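PDB 6IYR: type I modular polyketide synthase from Streptomyces albus subsp. albus, which probably loads an extender acyl unit, taken from its coenzyme A thioester, onto the synthase through its module 8 acyltransferase domain during assembly of the polyketide salinomycin. Local coordinates for residues Ser137-Met142 / Arg425-Gly430. Sequence-based numbering, arbitrary orientation.
Sequences SQWAGM and RRDEGG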
ATOM      1  N   SER A 137       4.100  -4.529   7.136  1.00 37.14           N
ATOM      2  CA  SER A 137       4.830  -3.537   6.324  1.00 40.77           C
ATOM      3  C   SER A 137       5.772  -2.609   7.125  1.00 42.92           C
ATOM      4  O   SER A 137       6.486  -1.787   6.532  1.00 40.14           O
ATOM      5  CB  SER A 137       3.869  -2.734   5.379  1.00 43.95           C
ATOM      6  OG  SER A 137       2.633  -2.356   5.988  1.00 60.74           O
ATOM      7  N   GLN A 138       5.909  -2.821   8.434  1.00 32.11           N
ATOM      8  CA  GLN A 138       6.649  -1.877   9.256  1.00 31.58           C
ATOM      9  C   GLN A 138       8.178  -2.033   9.169  1.00 26.44           C
ATOM     10  O   GLN A 138       8.671  -3.116   9.053  1.00 30.88           O
ATOM     11  CB  GLN A 138       6.209  -1.950  10.725  1.00 33.52           C
ATOM     12  CG  GLN A 138       6.783  -3.114  11.495  1.00 33.41           C
ATOM     13  CD  GLN A 138       6.083  -4.399  11.145  1.00 40.69           C
ATOM     14  OE1 GLN A 138       5.016  -4.409  10.528  1.00 29.36           O
ATOM     15  NE2 GLN A 138       6.719  -5.497  11.473  1.00 49.63           N
ATOM     16  N   TRP A 139       8.905  -0.956   9.380  1.00 31.33           N
ATOM     17  CA  TRP A 139      10.340  -1.064   9.618  1.00 29.99           C
ATOM     18  C   TRP A 139      10.844   0.185  10.271  1.00 30.70           C
ATOM     19  O   TRP A 139      10.272   1.271  10.067  1.00 30.86           O
ATOM     20  CB  TRP A 139      11.097  -1.290   8.303  1.00 33.53           C
ATOM     21  CG  TRP A 139      10.771  -0.349   7.171  1.00 27.74           C
ATOM     22  CD1 TRP A 139       9.814  -0.528   6.233  1.00 28.16           C
ATOM     23  CD2 TRP A 139      11.534   0.784   6.742  1.00 26.34           C
ATOM     24  NE1 TRP A 139       9.901   0.439   5.270  1.00 27.67           N
ATOM     25  CE2 TRP A 139      10.902   1.305   5.600  1.00 28.68           C
ATOM     26  CE3 TRP A 139      12.697   1.412   7.211  1.00 29.14           C
ATOM     27  CZ2 TRP A 139      11.447   2.353   4.852  1.00 29.92           C
ATOM     28  CZ3 TRP A 139      13.199   2.503   6.506  1.00 30.88           C
ATOM     29  CH2 TRP A 139      12.567   2.967   5.344  1.00 28.47           C
ATOM     30  N   ALA A 140      11.917   0.043  11.047  1.00 29.65           N
ATOM     31  CA  ALA A 140      12.454   1.139  11.810  1.00 33.41           C
ATOM     32  C   ALA A 140      12.959   2.168  10.841  1.00 37.31           C
ATOM     33  O   ALA A 140      13.851   1.886  10.057  1.00 36.03           O
ATOM     34  CB  ALA A 140      13.602   0.660  12.685  1.00 33.88           C
ATOM     35  N   GLY A 141      12.444   3.380  10.958  1.00 34.34           N
ATOM     36  CA  GLY A 141      12.769   4.468  10.043  1.00 31.44           C
ATOM     37  C   GLY A 141      11.819   4.574   8.861  1.00 32.85           C
ATOM     38  O   GLY A 141      11.992   5.429   8.008  1.00 30.05           O
ATOM     39  N   MET A 142      10.762   3.769   8.831  1.00 29.21           N
ATOM     40  CA  MET A 142       9.813   3.836   7.714  1.00 26.70           C
ATOM     41  C   MET A 142       9.270   5.254   7.489  1.00 31.37           C
ATOM     42  O   MET A 142       8.859   5.964   8.442  1.00 35.24           O
ATOM     43  CB  MET A 142       8.685   2.820   7.883  1.00 29.34           C
ATOM     44  CG  MET A 142       7.893   2.989   9.190  1.00 27.03           C
ATOM     45  SD  MET A 142       6.559   1.786   9.204  1.00 29.27           S
ATOM     46  CE  MET A 142       5.799   2.278  10.725  1.00 34.48           C
ATOM     47  N   ARG A 425       9.698   0.942   0.295  1.00 28.61           N
ATOM     48  CA  ARG A 425      10.230  -0.360   0.632  1.00 32.76           C
ATOM     49  C   ARG A 425      11.049  -0.280   1.893  1.00 28.86           C
ATOM     50  O   ARG A 425      11.613   0.749   2.156  1.00 26.62           O
ATOM     51  CB  ARG A 425      11.212  -0.763  -0.449  1.00 43.02           C
ATOM     52  CG  ARG A 425      10.687  -1.856  -1.292  1.00 54.59           C
ATOM     53  CD  ARG A 425      10.416  -1.296  -2.654  1.00 64.80           C
ATOM     54  NE  ARG A 425      11.395  -1.840  -3.558  1.00 48.09           N
ATOM     55  CZ  ARG A 425      11.121  -2.236  -4.793  1.00 57.43           C
ATOM     56  NH1 ARG A 425      12.077  -2.770  -5.536  1.00 46.10           N
ATOM     57  NH2 ARG A 425       9.914  -2.043  -5.301  1.00 73.29           N
ATOM     58  N   ARG A 426      11.298  -1.426   2.519  1.00 25.88           N
ATOM     59  CA  ARG A 426      12.161  -1.480   3.671  1.00 32.70           C
ATOM     60  C   ARG A 426      13.528  -0.864   3.346  1.00 34.72           C
ATOM     61  O   ARG A 426      14.109  -1.121   2.304  1.00 31.23           O
ATOM     62  CB  ARG A 426      12.334  -2.913   4.125  1.00 40.19           C
ATOM     63  CG  ARG A 426      12.990  -3.031   5.493  1.00 52.38           C
ATOM     64  CD  ARG A 426      12.446  -4.262   6.205  1.00 51.09           C
ATOM     65  NE  ARG A 426      12.439  -5.372   5.273  1.00 48.76           N
ATOM     66  CZ  ARG A 426      11.413  -6.168   5.024  1.00 45.38           C
ATOM     67  NH1 ARG A 426      11.553  -7.144   4.143  1.00 51.56           N
ATOM     68  NH2 ARG A 426      10.312  -6.098   5.736  1.00 52.53           N
ATOM     69  N   ASP A 427      13.998  -0.029   4.247  1.00 35.02           N
ATOM     70  CA  ASP A 427      15.263   0.687   4.106  1.00 41.82           C
ATOM     71  C   ASP A 427      15.252   1.638   2.931  1.00 42.26           C
ATOM     72  O   ASP A 427      16.235   2.340   2.735  1.00 38.24           O
ATOM     73  CB  ASP A 427      16.471  -0.278   4.043  1.00 44.55           C
ATOM     74  CG  ASP A 427      16.620  -1.133   5.320  1.00 52.90           C
ATOM     75  OD1 ASP A 427      16.266  -0.668   6.432  1.00 58.61           O
ATOM     76  OD2 ASP A 427      17.027  -2.307   5.216  1.00 72.96           O
ATOM     77  N   GLU A 428      14.108   1.788   2.247  1.00 34.08           N
ATOM     78  CA  GLU A 428      13.952   2.874   1.250  1.00 32.74           C
ATOM     79  C   GLU A 428      12.669   3.718   1.405  1.00 32.57           C
ATOM     80  O   GLU A 428      11.687   3.548   0.677  1.00 30.21           O
ATOM     81  CB  GLU A 428      14.044   2.325  -0.181  1.00 33.13           C
ATOM     82  CG  GLU A 428      15.301   1.480  -0.434  1.00 39.94           C
ATOM     83  CD  GLU A 428      15.267   0.768  -1.778  1.00 37.75           C
ATOM     84  OE1 GLU A 428      15.769  -0.350  -1.864  1.00 50.46           O
ATOM     85  OE2 GLU A 428      14.610   1.255  -2.716  1.00 40.58           O
ATOM     86  N   GLY A 429      12.753   4.710   2.266  1.00 30.97           N
ATOM     87  CA  GLY A 429      11.592   5.384   2.779  1.00 34.07           C
ATOM     88  C   GLY A 429      11.629   6.861   2.458  1.00 34.34           C
ATOM     89  O   GLY A 429      11.036   7.656   3.182  1.00 36.06           O
ATOM     90  N   GLY A 430      12.373   7.240   1.409  1.00 37.17           N
ATOM     91  CA  GLY A 430      12.460   8.643   1.002  1.00 35.03           C
ATOM     92  C   GLY A 430      11.916   8.968  -0.382  1.00 33.44           C
ATOM     93  O   GLY A 430      11.274   8.150  -1.045  1.00 29.90           O
TER
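Trp139 lays its indole flat against the backbone of Arg426 and Asp427, and this one aromatic side chain makes nearly all of the contact. The CA of Arg426 stands almost directly over the five-membered ring of Trp139, 3.5 Å from its centroid, a CH-pi contact. Over the same face, Asp427 N lies 3.5 Å from Trp139 CZ3. On the opposite face lies Met142 CA of the ring's own loop, and the indole is sandwiched between the backbones of the two loops. With chi1 at 50°, CG sits between the backbone N and carbonyl carbon of Trp139, which swings the ring back over its own turn.

Aliphatic packing adds a smaller share. Arg426 brings its CG to 3.8 Å from Trp139 CB, while its guanidinium plane is turned 78° from the indole. Beyond the rim comes Gly429, with Gly429 N 3.5 Å from Trp139 CH2; a residue without a side chain suits a place where a CB would run into the ring.

No hydrogen bond links 137-142 to 425-430 directly, but Gly429 N bonds Glu145 OE1, farther along the first loop. Type II turns bend both segments: Met142 N bonds Trp139 O at 2.8 Å, and Glu428 N bonds Arg425 O at 2.7 Å. Gly141 accepts the positive phi of its turn. The buried indole NE1 is satisfied by Ala399 O, and His400 ND1 accepts a hydrogen bond from Arg426 N.

The contact thus joins two loops that follow parallel strands of the central sheet, 129-132 and 419-421, with Met142 packed on helix 188-208 and Gly430 as N-cap of helix 431-443.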